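CurF (Lyngbya majuscula, PDB 5DP2) is the enoyl-reductase-like cyclopropanase of the curacin A polyketide pathway, and probably uses its bound NADP cofactor to form a cyclopropane ring on a carrier-protein-bound substrate. Local coordinates at residues A[162-167]-A[173-178]; A[238-243]-A[251-256]; A[136-141]-A[309-314]; A[322-327]-A[335-340]. All blocks are in the same frame, centred on the assembly; numbering follows the deposited sequence. Where two conformers were deposited one is given.

Contact 1 of 4, residues A[162-167]-A[173-178]; sequences VLIHAA and QAAVQL. With NAP (NADP nicotinamide-adenine-dinucleotide phosphate), chain B.
Ile164, the last residue of the strand, sends its CD1 methyl onto the helix backbone, 3.6 Å from Ala175 O. With CG1 beside the backbone N (chi1 -59°) and the chain extended beyond it, Ile164 CD1 lies 3.9 Å from Val176 CG2, while Ile164 CG2, the other branch, rests 4.0 Å from Ala175 CB. Past the strand the chain turns through Ala166, whose positive phi marks the bend and whose CB comes 3.7 Å from O3B of the NADP adenosine ribose. Ala167 then touches the helix twice. Its CB meets Val176 CG2, and Ala167 O accepts a 2.9 Å bond from Gln173 NE2, nearly straight at 166°. The Gln173 chain folds back at chi2 (-83°) to bring its amide there, with the acceptor in the amide plane; Gln201 NE2 binds OE1, so both ends of the amide are held. This is the first strand, dinucleotide-binding turn and helix of a Rossmann fold. Strand 161-164 runs between strands 185-190 and 227-232; Phe231 also touches Ala175, and helix 140-153 packs against Ala174 and Leu178 of helix 170-181.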
# COMPACT_ATOMS: atom_id res chain seq x y z
N VAL A 162 18.44 -3.45 -7.68
CA VAL A 162 17.41 -3.08 -6.71
C VAL A 162 16.92 -4.34 -6.00
O VAL A 162 16.41 -5.26 -6.64
CB VAL A 162 16.22 -2.37 -7.41
CG1 VAL A 162 15.14 -2.00 -6.41
CG2 VAL A 162 16.71 -1.14 -8.16
N LEU A 163 17.08 -4.37 -4.66
CA LEU A 163 16.60 -5.50 -3.84
C LEU A 163 15.23 -5.13 -3.25
O LEU A 163 15.10 -4.10 -2.58
CB LEU A 163 17.62 -5.75 -2.73
CG LEU A 163 17.28 -6.81 -1.69
CD1 LEU A 163 17.16 -8.19 -2.30
CD2 LEU A 163 18.36 -6.81 -0.62
N ILE A 164 14.24 -5.97 -3.54
CA ILE A 164 12.87 -5.76 -3.11
C ILE A 164 12.49 -6.91 -2.18
O ILE A 164 12.37 -8.06 -2.61
CB ILE A 164 11.89 -5.68 -4.29
CG1 ILE A 164 12.31 -4.52 -5.20
CG2 ILE A 164 10.45 -5.53 -3.80
CD1 ILE A 164 11.61 -4.45 -6.50
N HIS A 165 12.29 -6.59 -0.90
CA HIS A 165 11.87 -7.58 0.08
C HIS A 165 10.38 -7.80 0.05
O HIS A 165 9.59 -6.93 -0.30
CB HIS A 165 12.34 -7.19 1.48
CG HIS A 165 13.80 -7.35 1.66
ND1 HIS A 165 14.39 -8.59 1.59
CD2 HIS A 165 14.77 -6.45 1.90
CE1 HIS A 165 15.68 -8.43 1.80
NE2 HIS A 165 15.95 -7.14 1.98
N ALA A 166 9.96 -9.01 0.46
CA ALA A 166 8.53 -9.33 0.52
C ALA A 166 7.89 -9.00 -0.83
O ALA A 166 6.80 -8.39 -0.93
CB ALA A 166 7.83 -8.63 1.67
N ALA A 167 8.53 -9.48 -1.89
CA ALA A 167 8.17 -9.13 -3.26
C ALA A 167 6.87 -9.77 -3.73
O ALA A 167 6.36 -9.39 -4.78
CB ALA A 167 9.33 -9.45 -4.20
N GLN A 173 4.99 -6.27 -4.95
CA GLN A 173 4.62 -6.55 -6.34
C GLN A 173 4.62 -5.26 -7.16
O GLN A 173 5.06 -5.23 -8.32
CB GLN A 173 3.24 -7.21 -6.41
CG GLN A 173 3.28 -8.70 -6.03
CD GLN A 173 3.69 -9.57 -7.20
OE1 GLN A 173 2.94 -9.69 -8.18
NE2 GLN A 173 4.86 -10.16 -7.14
N ALA A 174 4.07 -4.18 -6.58
CA ALA A 174 4.10 -2.88 -7.26
C ALA A 174 5.53 -2.42 -7.49
O ALA A 174 5.87 -1.91 -8.58
CB ALA A 174 3.32 -1.84 -6.47
N ALA A 175 6.39 -2.59 -6.49
CA ALA A 175 7.79 -2.22 -6.61
C ALA A 175 8.49 -3.02 -7.70
O ALA A 175 9.32 -2.46 -8.43
CB ALA A 175 8.48 -2.36 -5.27
N VAL A 176 8.20 -4.32 -7.83
CA VAL A 176 8.82 -5.09 -8.91
C VAL A 176 8.41 -4.51 -10.26
O VAL A 176 9.25 -4.31 -11.14
CB VAL A 176 8.47 -6.60 -8.82
CG1 VAL A 176 8.94 -7.33 -10.07
CG2 VAL A 176 9.10 -7.23 -7.58
N GLN A 177 7.12 -4.27 -10.46
CA GLN A 177 6.67 -3.73 -11.73
C GLN A 177 7.37 -2.40 -12.03
O GLN A 177 7.83 -2.16 -13.15
CB GLN A 177 5.16 -3.49 -11.76
CG GLN A 177 4.32 -4.74 -11.91
CD GLN A 177 2.91 -4.38 -12.33
OE1 GLN A 177 2.72 -3.55 -13.22
NE2 GLN A 177 1.93 -5.03 -11.74
N LEU A 178 7.42 -1.51 -11.05
CA LEU A 178 8.03 -0.20 -11.26
C LEU A 178 9.53 -0.29 -11.49
O LEU A 178 10.08 0.37 -12.38
CB LEU A 178 7.72 0.73 -10.08
CG LEU A 178 6.33 1.33 -10.13
CD1 LEU A 178 5.94 1.84 -8.76
CD2 LEU A 178 6.27 2.45 -11.15
PA NAP B . 1.91 -7.24 2.06
O1A NAP B . 0.94 -7.72 1.04
O2A NAP B . 3.30 -6.92 1.64
O5B NAP B . 1.91 -8.30 3.25
C5B NAP B . 2.96 -8.32 4.23
C4B NAP B . 4.24 -8.94 3.70
O4B NAP B . 5.14 -9.09 4.77
C3B NAP B . 4.06 -10.28 3.05
O3B NAP B . 4.41 -10.16 1.67
C2B NAP B . 5.02 -11.22 3.80
O2B NAP B . 5.86 -12.05 3.04
C1B NAP B . 5.94 -10.26 4.54
N9A NAP B . 6.36 -10.72 5.85
C8A NAP B . 5.68 -10.57 7.04
N7A NAP B . 6.39 -11.12 8.06
C5A NAP B . 7.52 -11.59 7.53
C6A NAP B . 8.67 -12.26 8.04
N6A NAP B . 8.76 -12.53 9.36
N1A NAP B . 9.64 -12.60 7.20
C2A NAP B . 9.52 -12.31 5.90
N3A NAP B . 8.50 -11.69 5.30
C4A NAP B . 7.50 -11.36 6.11
O3 NAP B . 1.32 -5.94 2.81
PN NAP B . 1.24 -4.42 2.31
O1N NAP B . -0.06 -3.88 2.77
O2N NAP B . 1.59 -4.32 0.86
O5D NAP B . 2.35 -3.76 3.20
C5D NAP B . 3.73 -4.13 2.97
C4D NAP B . 4.59 -3.68 4.18
O4D NAP B . 4.85 -2.31 4.03
C3D NAP B . 3.90 -3.81 5.54
O3D NAP B . 4.92 -4.00 6.53
C2D NAP B . 3.20 -2.49 5.70
O2D NAP B . 2.99 -2.19 7.09
C1D NAP B . 4.16 -1.55 5.03
N1N NAP B . 3.67 -0.36 4.31
C2N NAP B . 4.15 0.86 4.62
C3N NAP B . 3.74 2.02 3.96
C7N NAP B . 4.31 3.34 4.34
O7N NAP B . 3.74 4.30 3.86
N7N NAP B . 5.39 3.39 5.16
C4N NAP B . 2.79 1.91 2.94
C5N NAP B . 2.30 0.64 2.64
C6N NAP B . 2.75 -0.49 3.33
P2B NAP B . 5.38 -13.37 2.28
O1X NAP B . 4.47 -12.91 1.14
O2X NAP B . 6.67 -13.96 1.80
O3X NAP B . 4.65 -14.21 3.29

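Contact 2 of 4, residues A[238-243]-A[251-256]; sequences EYIPKN and GRYIEI. With NAP (NADP nicotinamide-adenine-dinucleotide phosphate), chain B.
Ile240 meets the phenol end of Tyr253, both of its branches bearing on the hydroxyl: Ile240 CG1 and CG2 each lie 3.6 Å from Tyr253 OH. The isoleucine holds CG1 beside its backbone N (chi1 -67°), which puts CG2 opposite that N, beside the carbonyl carbon, and its side chain crosses that of the tyrosine at about a right angle. Ile240 CG2 also approaches the ring itself, 4.2 Å from Tyr253 CE2, at an oblique slant. Tyr253 reaches out from the strand with CG opposite the backbone N (chi1 171°), which carries the ring out toward Ile240 of helix 239-245. Glu255, two residues on and on the same side of the strand, turns its carboxylate back to receive the phenol: Tyr253 OH donates to the anti lone pair of Glu255 OE1 at 2.6 Å. OE1 also takes a bond from Asn232 ND2, and OE2 one from Gly257 N, which fixes the carboxylate at both oxygens. Beyond the strand end, Ile256 O accepts a 2.9 Å bond from the carboxamide N7N of NADP, close to straight at 172°, while Ile256 CD1 reaches the nicotinamide ribose oxygen O4D. No hydrogen bond joins helix to strand here. The interface is instead apolar on the isoleucine side, with the buried phenol supplied with a polar partner from its own strand. The several donors around Glu255 would be expected to stabilise a negative charge on it, and the next residue, Ile256, just past the strand, presents its carbonyl to the nicotinamide carboxamide.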
# COMPACT_ATOMS: atom_id res chain seq x y z
N GLU A 238 17.66 -8.91 12.95
CA GLU A 238 18.82 -8.25 12.37
C GLU A 238 18.59 -7.78 10.94
O GLU A 238 19.55 -7.49 10.23
CB GLU A 238 20.04 -9.17 12.43
CG GLU A 238 20.44 -9.53 13.86
CD GLU A 238 21.68 -10.39 13.93
OE1 GLU A 238 22.05 -11.04 12.93
OE2 GLU A 238 22.27 -10.43 15.02
N TYR A 239 17.33 -7.70 10.50
CA TYR A 239 17.08 -7.36 9.11
C TYR A 239 17.60 -5.98 8.73
O TYR A 239 18.13 -5.82 7.62
CB TYR A 239 15.58 -7.49 8.78
CG TYR A 239 15.16 -8.92 8.50
CD1 TYR A 239 15.01 -9.86 9.51
CD2 TYR A 239 14.95 -9.35 7.20
CE1 TYR A 239 14.67 -11.16 9.23
CE2 TYR A 239 14.58 -10.65 6.91
CZ TYR A 239 14.46 -11.56 7.92
OH TYR A 239 14.10 -12.86 7.69
N ILE A 240 17.48 -4.98 9.61
CA ILE A 240 17.94 -3.63 9.24
C ILE A 240 19.47 -3.61 9.05
O ILE A 240 19.94 -3.21 8.00
CB ILE A 240 17.42 -2.57 10.21
CG1 ILE A 240 15.90 -2.45 10.07
CG2 ILE A 240 18.12 -1.24 9.96
CD1 ILE A 240 15.24 -1.63 11.15
N PRO A 241 20.28 -4.03 10.06
CA PRO A 241 21.72 -3.95 9.85
C PRO A 241 22.22 -4.86 8.71
O PRO A 241 23.17 -4.50 8.01
CB PRO A 241 22.32 -4.35 11.21
CG PRO A 241 21.21 -5.08 11.91
CD PRO A 241 19.95 -4.39 11.45
N LYS A 242 21.60 -6.03 8.52
CA LYS A 242 21.98 -6.92 7.42
C LYS A 242 21.74 -6.27 6.06
O LYS A 242 22.55 -6.43 5.14
CB LYS A 242 21.22 -8.25 7.53
CG LYS A 242 21.71 -9.16 8.63
CD LYS A 242 22.86 -10.05 8.19
CE LYS A 242 23.51 -10.74 9.38
NZ LYS A 242 22.51 -11.10 10.42
N ASN A 243 20.62 -5.55 5.93
CA ASN A 243 20.36 -4.78 4.71
C ASN A 243 21.35 -3.65 4.53
O ASN A 243 21.88 -3.43 3.42
CB ASN A 243 18.93 -4.24 4.74
CG ASN A 243 17.93 -5.25 4.22
OD1 ASN A 243 18.08 -5.74 3.10
ND2 ASN A 243 16.90 -5.50 4.95
N GLY A 251 24.68 3.63 -1.63
CA GLY A 251 23.38 3.01 -1.85
C GLY A 251 22.26 3.74 -1.11
O GLY A 251 22.48 4.47 -0.15
N ARG A 252 21.04 3.50 -1.62
CA ARG A 252 19.84 4.14 -1.12
C ARG A 252 18.95 3.10 -0.44
O ARG A 252 18.55 2.11 -1.06
CB ARG A 252 19.11 4.89 -2.23
CG ARG A 252 19.94 6.02 -2.85
CD ARG A 252 20.68 5.65 -4.13
NE ARG A 252 19.76 5.58 -5.26
CZ ARG A 252 20.08 5.05 -6.44
NH1 ARG A 252 21.21 4.39 -6.62
NH2 ARG A 252 19.21 5.13 -7.43
N TYR A 253 18.63 3.36 0.82
CA TYR A 253 17.85 2.46 1.68
C TYR A 253 16.47 3.05 1.89
O TYR A 253 16.35 4.03 2.64
CB TYR A 253 18.63 2.25 2.99
CG TYR A 253 17.96 1.53 4.10
CD1 TYR A 253 16.86 0.71 3.92
CD2 TYR A 253 18.40 1.74 5.42
CE1 TYR A 253 16.18 0.15 5.00
CE2 TYR A 253 17.74 1.19 6.50
CZ TYR A 253 16.63 0.41 6.29
OH TYR A 253 15.92 -0.07 7.37
N ILE A 254 15.48 2.47 1.23
CA ILE A 254 14.09 2.86 1.38
C ILE A 254 13.47 1.97 2.44
O ILE A 254 13.49 0.74 2.33
CB ILE A 254 13.31 2.71 0.07
CG1 ILE A 254 13.98 3.42 -1.11
CG2 ILE A 254 11.89 3.19 0.27
CD1 ILE A 254 13.47 2.88 -2.42
N GLU A 255 12.88 2.59 3.48
CA GLU A 255 12.26 1.83 4.57
C GLU A 255 10.80 2.24 4.69
O GLU A 255 10.50 3.42 5.02
CB GLU A 255 13.00 2.05 5.89
CG GLU A 255 12.44 1.22 7.05
CD GLU A 255 12.44 -0.28 6.75
OE1 GLU A 255 13.56 -0.85 6.71
OE2 GLU A 255 11.37 -0.88 6.53
N ILE A 256 9.91 1.28 4.44
CA ILE A 256 8.48 1.53 4.61
C ILE A 256 7.92 0.82 5.84
O ILE A 256 6.77 1.06 6.20
CB ILE A 256 7.66 1.20 3.35
CG1 ILE A 256 7.58 -0.30 3.04
CG2 ILE A 256 8.20 1.99 2.15
CD1 ILE A 256 6.62 -0.66 1.92
PA NAP B . 1.91 -7.24 2.06
O1A NAP B . 0.94 -7.72 1.04
O2A NAP B . 3.30 -6.92 1.64
O5B NAP B . 1.91 -8.30 3.25
C5B NAP B . 2.96 -8.32 4.23
C4B NAP B . 4.24 -8.94 3.70
O4B NAP B . 5.14 -9.09 4.77
C3B NAP B . 4.06 -10.28 3.05
O3B NAP B . 4.41 -10.16 1.67
C2B NAP B . 5.02 -11.22 3.80
O2B NAP B . 5.86 -12.05 3.04
C1B NAP B . 5.94 -10.26 4.54
N9A NAP B . 6.36 -10.72 5.85
C8A NAP B . 5.68 -10.57 7.04
N7A NAP B . 6.39 -11.12 8.06
C5A NAP B . 7.52 -11.59 7.53
C6A NAP B . 8.67 -12.26 8.04
N6A NAP B . 8.76 -12.53 9.36
N1A NAP B . 9.64 -12.60 7.20
C2A NAP B . 9.52 -12.31 5.90
N3A NAP B . 8.50 -11.69 5.30
C4A NAP B . 7.50 -11.36 6.11
O3 NAP B . 1.32 -5.94 2.81
PN NAP B . 1.24 -4.42 2.31
O1N NAP B . -0.06 -3.88 2.77
O2N NAP B . 1.59 -4.32 0.86
O5D NAP B . 2.35 -3.76 3.20
C5D NAP B . 3.73 -4.13 2.97
C4D NAP B . 4.59 -3.68 4.18
O4D NAP B . 4.85 -2.31 4.03
C3D NAP B . 3.90 -3.81 5.54
O3D NAP B . 4.92 -4.00 6.53
C2D NAP B . 3.20 -2.49 5.70
O2D NAP B . 2.99 -2.19 7.09
C1D NAP B . 4.16 -1.55 5.03
N1N NAP B . 3.67 -0.36 4.31
C2N NAP B . 4.15 0.86 4.62
C3N NAP B . 3.74 2.02 3.96
C7N NAP B . 4.31 3.34 4.34
O7N NAP B . 3.74 4.30 3.86
N7N NAP B . 5.39 3.39 5.16
C4N NAP B . 2.79 1.91 2.94
C5N NAP B . 2.30 0.64 2.64
C6N NAP B . 2.75 -0.49 3.33
P2B NAP B . 5.38 -13.37 2.28
O1X NAP B . 4.47 -12.91 1.14
O2X NAP B . 6.67 -13.96 1.80
O3X NAP B . 4.65 -14.21 3.29

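Contact 3 of 4, residues A[136-141]-A[309-314]; sequences AATIFM and KPLPYK
Thr138 faces the 309-314 chain with all three of its side-chain heavy atoms. Thr138 OG1 accepts the backbone N-H of Leu311 at 3.0 Å, a moderately bent bond of 149°, and lies 3.5 Å from Pro310 CA. Thr138 CB packs against Leu311 CB at 3.9 Å, and Thr138 CG2 bears on the start of the tyrosine, 4.0 Å from Tyr313 CB, where the two side chains cross at about a right angle. From the facing segment, Leu311 CD1 lies 3.7 Å from Thr138 O. The threonine hydroxyl sits between the backbone N and the carbonyl carbon (chi1 73°), and from there it also bonds to Glu135 O; one hydroxyl thus links the end of helix 133-136 to the incoming chain. Behind it, a type I turn from Ala136 to Ile139, closed by Ile139 N to Ala136 O at 3.2 Å, sets the threonine in place between helix 133-136 and helix 140-153. On the 309-314 segment, Gln177 OE1 holds Lys309 N, Leu311 packs on Gln173 and Gln177 of helix 170-181, and backbone bonds from Pro312 and Lys314 to Lys336 lead into the sheet. The proline-rich 309-314 chain is one of the crossings between the two domains of a medium-chain dehydrogenase/reductase fold, leaving the helix that precedes it on the Rossmann side and becoming strand 313-317 of the mixed sheet.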
# COMPACT_ATOMS: atom_id res chain seq x y z
N ALA A 136 -8.82 -2.04 -10.49
CA ALA A 136 -8.43 -0.69 -10.09
C ALA A 136 -8.19 -0.58 -8.59
O ALA A 136 -7.40 0.24 -8.15
CB ALA A 136 -9.44 0.35 -10.56
N ALA A 137 -8.88 -1.43 -7.82
CA ALA A 137 -8.73 -1.46 -6.35
C ALA A 137 -7.36 -1.94 -5.93
O ALA A 137 -7.03 -1.81 -4.75
CB ALA A 137 -9.81 -2.32 -5.73
N THR A 138 -6.55 -2.50 -6.84
CA THR A 138 -5.20 -2.91 -6.47
C THR A 138 -4.19 -1.78 -6.53
O THR A 138 -3.04 -1.99 -6.11
CB THR A 138 -4.70 -4.08 -7.36
OG1 THR A 138 -4.40 -3.62 -8.68
CG2 THR A 138 -5.64 -5.24 -7.38
N ILE A 139 -4.56 -0.60 -7.04
CA ILE A 139 -3.55 0.38 -7.45
C ILE A 139 -3.01 1.30 -6.34
O ILE A 139 -1.81 1.42 -6.17
CB ILE A 139 -4.09 1.25 -8.62
CG1 ILE A 139 -4.32 0.39 -9.86
CG2 ILE A 139 -3.14 2.41 -8.90
CD1 ILE A 139 -4.98 1.11 -11.01
N PHE A 140 -3.91 2.02 -5.65
CA PHE A 140 -3.50 3.26 -4.97
C PHE A 140 -2.37 3.10 -3.95
O PHE A 140 -1.28 3.65 -4.12
CB PHE A 140 -4.73 3.94 -4.33
CG PHE A 140 -4.42 5.25 -3.66
CD1 PHE A 140 -4.34 6.43 -4.40
CD2 PHE A 140 -4.17 5.32 -2.30
CE1 PHE A 140 -4.02 7.63 -3.79
CE2 PHE A 140 -3.86 6.51 -1.67
CZ PHE A 140 -3.77 7.67 -2.43
N MET A 141 -2.61 2.40 -2.84
CA MET A 141 -1.62 2.46 -1.80
C MET A 141 -0.31 1.78 -2.24
O MET A 141 0.79 2.29 -1.99
CB MET A 141 -2.16 1.88 -0.50
CG MET A 141 -1.26 2.09 0.68
SD MET A 141 -0.89 3.78 1.15
CE MET A 141 -2.38 4.21 2.03
N LYS A 309 0.39 -2.63 -14.72
CA LYS A 309 -0.79 -3.47 -14.74
C LYS A 309 -1.33 -3.64 -13.32
O LYS A 309 -0.57 -3.53 -12.35
CB LYS A 309 -0.44 -4.86 -15.28
CG LYS A 309 0.15 -4.91 -16.67
CD LYS A 309 -0.90 -5.01 -17.73
CE LYS A 309 -0.34 -5.48 -19.08
NZ LYS A 309 0.26 -4.43 -19.94
N PRO A 310 -2.61 -3.94 -13.19
CA PRO A 310 -3.13 -4.29 -11.88
C PRO A 310 -2.31 -5.39 -11.25
O PRO A 310 -1.73 -6.26 -11.93
CB PRO A 310 -4.55 -4.79 -12.16
CG PRO A 310 -4.90 -4.26 -13.49
CD PRO A 310 -3.64 -4.04 -14.24
N LEU A 311 -2.26 -5.39 -9.92
CA LEU A 311 -1.62 -6.51 -9.20
C LEU A 311 -2.43 -7.77 -9.32
O LEU A 311 -3.65 -7.71 -9.50
CB LEU A 311 -1.47 -6.16 -7.72
CG LEU A 311 -0.71 -4.88 -7.40
CD1 LEU A 311 -0.57 -4.75 -5.88
CD2 LEU A 311 0.64 -4.83 -8.12
N PRO A 312 -1.79 -8.94 -9.15
CA PRO A 312 -2.56 -10.17 -8.86
C PRO A 312 -3.48 -9.91 -7.67
O PRO A 312 -3.09 -9.17 -6.76
CB PRO A 312 -1.47 -11.20 -8.54
CG PRO A 312 -0.24 -10.66 -9.20
CD PRO A 312 -0.35 -9.19 -9.03
N TYR A 313 -4.63 -10.54 -7.69
CA TYR A 313 -5.58 -10.31 -6.60
C TYR A 313 -6.41 -11.55 -6.32
O TYR A 313 -6.52 -12.46 -7.13
CB TYR A 313 -6.50 -9.11 -6.89
CG TYR A 313 -7.39 -9.26 -8.11
CD1 TYR A 313 -8.57 -10.02 -8.05
CD2 TYR A 313 -7.03 -8.71 -9.33
CE1 TYR A 313 -9.36 -10.20 -9.16
CE2 TYR A 313 -7.83 -8.87 -10.46
CZ TYR A 313 -8.99 -9.62 -10.37
OH TYR A 313 -9.78 -9.79 -11.49
N LYS A 314 -7.01 -11.53 -5.13
CA LYS A 314 -8.01 -12.50 -4.71
C LYS A 314 -9.19 -11.73 -4.13
O LYS A 314 -8.99 -10.85 -3.27
CB LYS A 314 -7.46 -13.48 -3.68
CG LYS A 314 -8.51 -14.53 -3.31
CD LYS A 314 -8.00 -15.61 -2.39
CE LYS A 314 -9.11 -16.50 -1.91
NZ LYS A 314 -9.54 -17.42 -2.99

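Contact 4 of 4, residues A[322-327]-A[335-340]; sequences VEAFRH and GKIVVT
Helix 322-327 and strand 336-340 run antiparallel, their axes at 174° and 8.9 Å apart at closest approach, with Ala324 nearest to Ile337. Ala324 CB lies among the branched side chains of alternate strand residues: Val339 CG2 is 3.8 Å away and Ile337 CG2 4.0 Å. The same isoleucine methyl also touches the helix backbone at Ala324 O. One turn on, His327 swings its ring opposite the backbone N (chi1 -167°) toward the strand, and Ile337 CD1 comes up to the ring edge, in its plane, 3.6 Å from His327 CD2. In the conformer described, Ile337 reaches both helix residues with different branches: CG1, beside the backbone N at chi1 -60°, carries CD1 to the histidine, leaving CG2 for the alanine. Phe316 of strand 313-317 extends the apolar layer, touching Ala324 and Ile337 and meeting the His327 ring edge-to-face. On the helix surface Arg326 NH1 bridges to Glu323 OE2 at 2.9 Å. Lys336, in the conformer given, forms a salt bridge with Glu83 through NZ. Strand 313-317, helix 321-329 and strand 336-340 together form a beta-alpha-beta crossover, its two parallel strands side by side in the mixed sheet.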
# COMPACT_ATOMS: atom_id res chain seq x y z
N VAL A 322 -13.83 -10.97 7.53
CA VAL A 322 -12.89 -11.51 8.53
C VAL A 322 -11.89 -12.45 7.84
O VAL A 322 -10.68 -12.38 8.09
CB VAL A 322 -13.65 -12.22 9.67
CG1 VAL A 322 -12.68 -12.98 10.57
CG2 VAL A 322 -14.43 -11.21 10.50
N GLU A 323 -12.40 -13.35 6.99
CA GLU A 323 -11.53 -14.25 6.25
C GLU A 323 -10.58 -13.49 5.31
O GLU A 323 -9.45 -13.95 5.09
CB GLU A 323 -12.32 -15.30 5.51
CG GLU A 323 -12.97 -16.30 6.45
CD GLU A 323 -12.00 -16.96 7.45
OE1 GLU A 323 -10.86 -17.35 7.09
OE2 GLU A 323 -12.37 -17.11 8.64
N ALA A 324 -11.02 -12.37 4.73
CA ALA A 324 -10.13 -11.57 3.89
C ALA A 324 -8.94 -11.04 4.71
O ALA A 324 -7.79 -11.10 4.29
CB ALA A 324 -10.92 -10.41 3.29
N PHE A 325 -9.23 -10.49 5.91
CA PHE A 325 -8.17 -10.02 6.78
C PHE A 325 -7.26 -11.18 7.20
O PHE A 325 -6.04 -11.03 7.25
CB PHE A 325 -8.72 -9.32 8.04
CG PHE A 325 -9.04 -7.83 7.89
CD1 PHE A 325 -10.03 -7.37 7.05
CD2 PHE A 325 -8.36 -6.89 8.64
CE1 PHE A 325 -10.31 -6.01 6.94
CE2 PHE A 325 -8.63 -5.53 8.56
CZ PHE A 325 -9.63 -5.09 7.71
N ARG A 326 -7.85 -12.34 7.49
CA ARG A 326 -7.05 -13.51 7.89
C ARG A 326 -6.16 -14.00 6.77
O ARG A 326 -5.05 -14.48 7.02
CB ARG A 326 -7.96 -14.64 8.37
CG ARG A 326 -8.47 -14.48 9.78
CD ARG A 326 -9.37 -15.63 10.16
NE ARG A 326 -9.72 -15.46 11.56
CZ ARG A 326 -10.84 -15.89 12.12
NH1 ARG A 326 -11.73 -16.56 11.40
NH2 ARG A 326 -11.07 -15.67 13.42
N HIS A 327 -6.64 -13.89 5.53
CA HIS A 327 -5.87 -14.33 4.36
C HIS A 327 -4.56 -13.54 4.31
O HIS A 327 -3.49 -14.07 4.01
CB HIS A 327 -6.72 -14.16 3.11
CG HIS A 327 -6.18 -14.84 1.89
ND1 HIS A 327 -6.43 -16.16 1.58
CD2 HIS A 327 -5.47 -14.33 0.85
CE1 HIS A 327 -5.88 -16.43 0.40
NE2 HIS A 327 -5.28 -15.35 -0.05
N GLY A 335 0.14 -10.44 -4.18
CA GLY A 335 -0.53 -9.21 -4.63
C GLY A 335 -1.49 -8.66 -3.59
O GLY A 335 -1.08 -8.38 -2.44
N LYS A 336 -2.75 -8.49 -3.98
CA LYS A 336 -3.73 -7.75 -3.20
C LYS A 336 -4.93 -8.65 -2.81
O LYS A 336 -5.36 -9.50 -3.61
CB LYS A 336 -4.23 -6.52 -4.00
CG LYS A 336 -4.68 -5.32 -3.14
CD LYS A 336 -3.51 -4.51 -2.61
CE LYS A 336 -3.95 -3.35 -1.70
NZ LYS A 336 -2.81 -2.51 -1.23
N ILE A 337 -5.50 -8.38 -1.64
CA ILE A 337 -6.76 -8.98 -1.24
C ILE A 337 -7.82 -7.90 -1.33
O ILE A 337 -7.69 -6.84 -0.71
CB ILE A 337 -6.61 -9.58 0.15
CG1 ILE A 337 -5.50 -10.65 0.11
CG2 ILE A 337 -7.95 -10.14 0.61
CD1 ILE A 337 -4.89 -10.88 1.47
N VAL A 338 -8.82 -8.15 -2.18
CA VAL A 338 -9.84 -7.14 -2.51
C VAL A 338 -11.20 -7.62 -2.04
O VAL A 338 -11.61 -8.72 -2.34
CB VAL A 338 -9.87 -6.87 -4.04
CG1 VAL A 338 -10.95 -5.86 -4.39
CG2 VAL A 338 -8.50 -6.38 -4.54
N VAL A 339 -11.91 -6.73 -1.31
CA VAL A 339 -13.25 -7.03 -0.82
C VAL A 339 -14.27 -6.28 -1.69
O VAL A 339 -14.15 -5.07 -1.92
CB VAL A 339 -13.38 -6.63 0.67
CG1 VAL A 339 -14.80 -6.84 1.18
CG2 VAL A 339 -12.37 -7.43 1.49
N THR A 340 -15.28 -6.98 -2.20
CA THR A 340 -16.34 -6.35 -2.96
C THR A 340 -17.50 -5.99 -2.05
O THR A 340 -17.87 -6.73 -1.14
CB THR A 340 -16.82 -7.23 -4.11
OG1 THR A 340 -17.18 -8.51 -3.62
CG2 THR A 340 -15.73 -7.36 -5.17

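From the N terminus, the chain first enters contact 3 at 136-141, which closes only at 309-314 and so encloses contacts 1 and 2 in its long loop. Within it, contact 1 closes a short strand-turn-helix loop and contact 2 follows in series, closing the short connection from helix 239-245 to strand 251-255; none of the contacts cross. Contacts 1 and 2 share the parallel sheet and the NADP, and meet where His165 NE2 bonds to Asn243 OD1. Contact 3 reaches contact 1 through Gln177 OE1 and Lys309 N, tying the mixed sheet to the Rossmann side. Contact 4 then shuts a last short loop within the mixed-sheet unit, its strand backbone-bonded to 312-314 of contact 3.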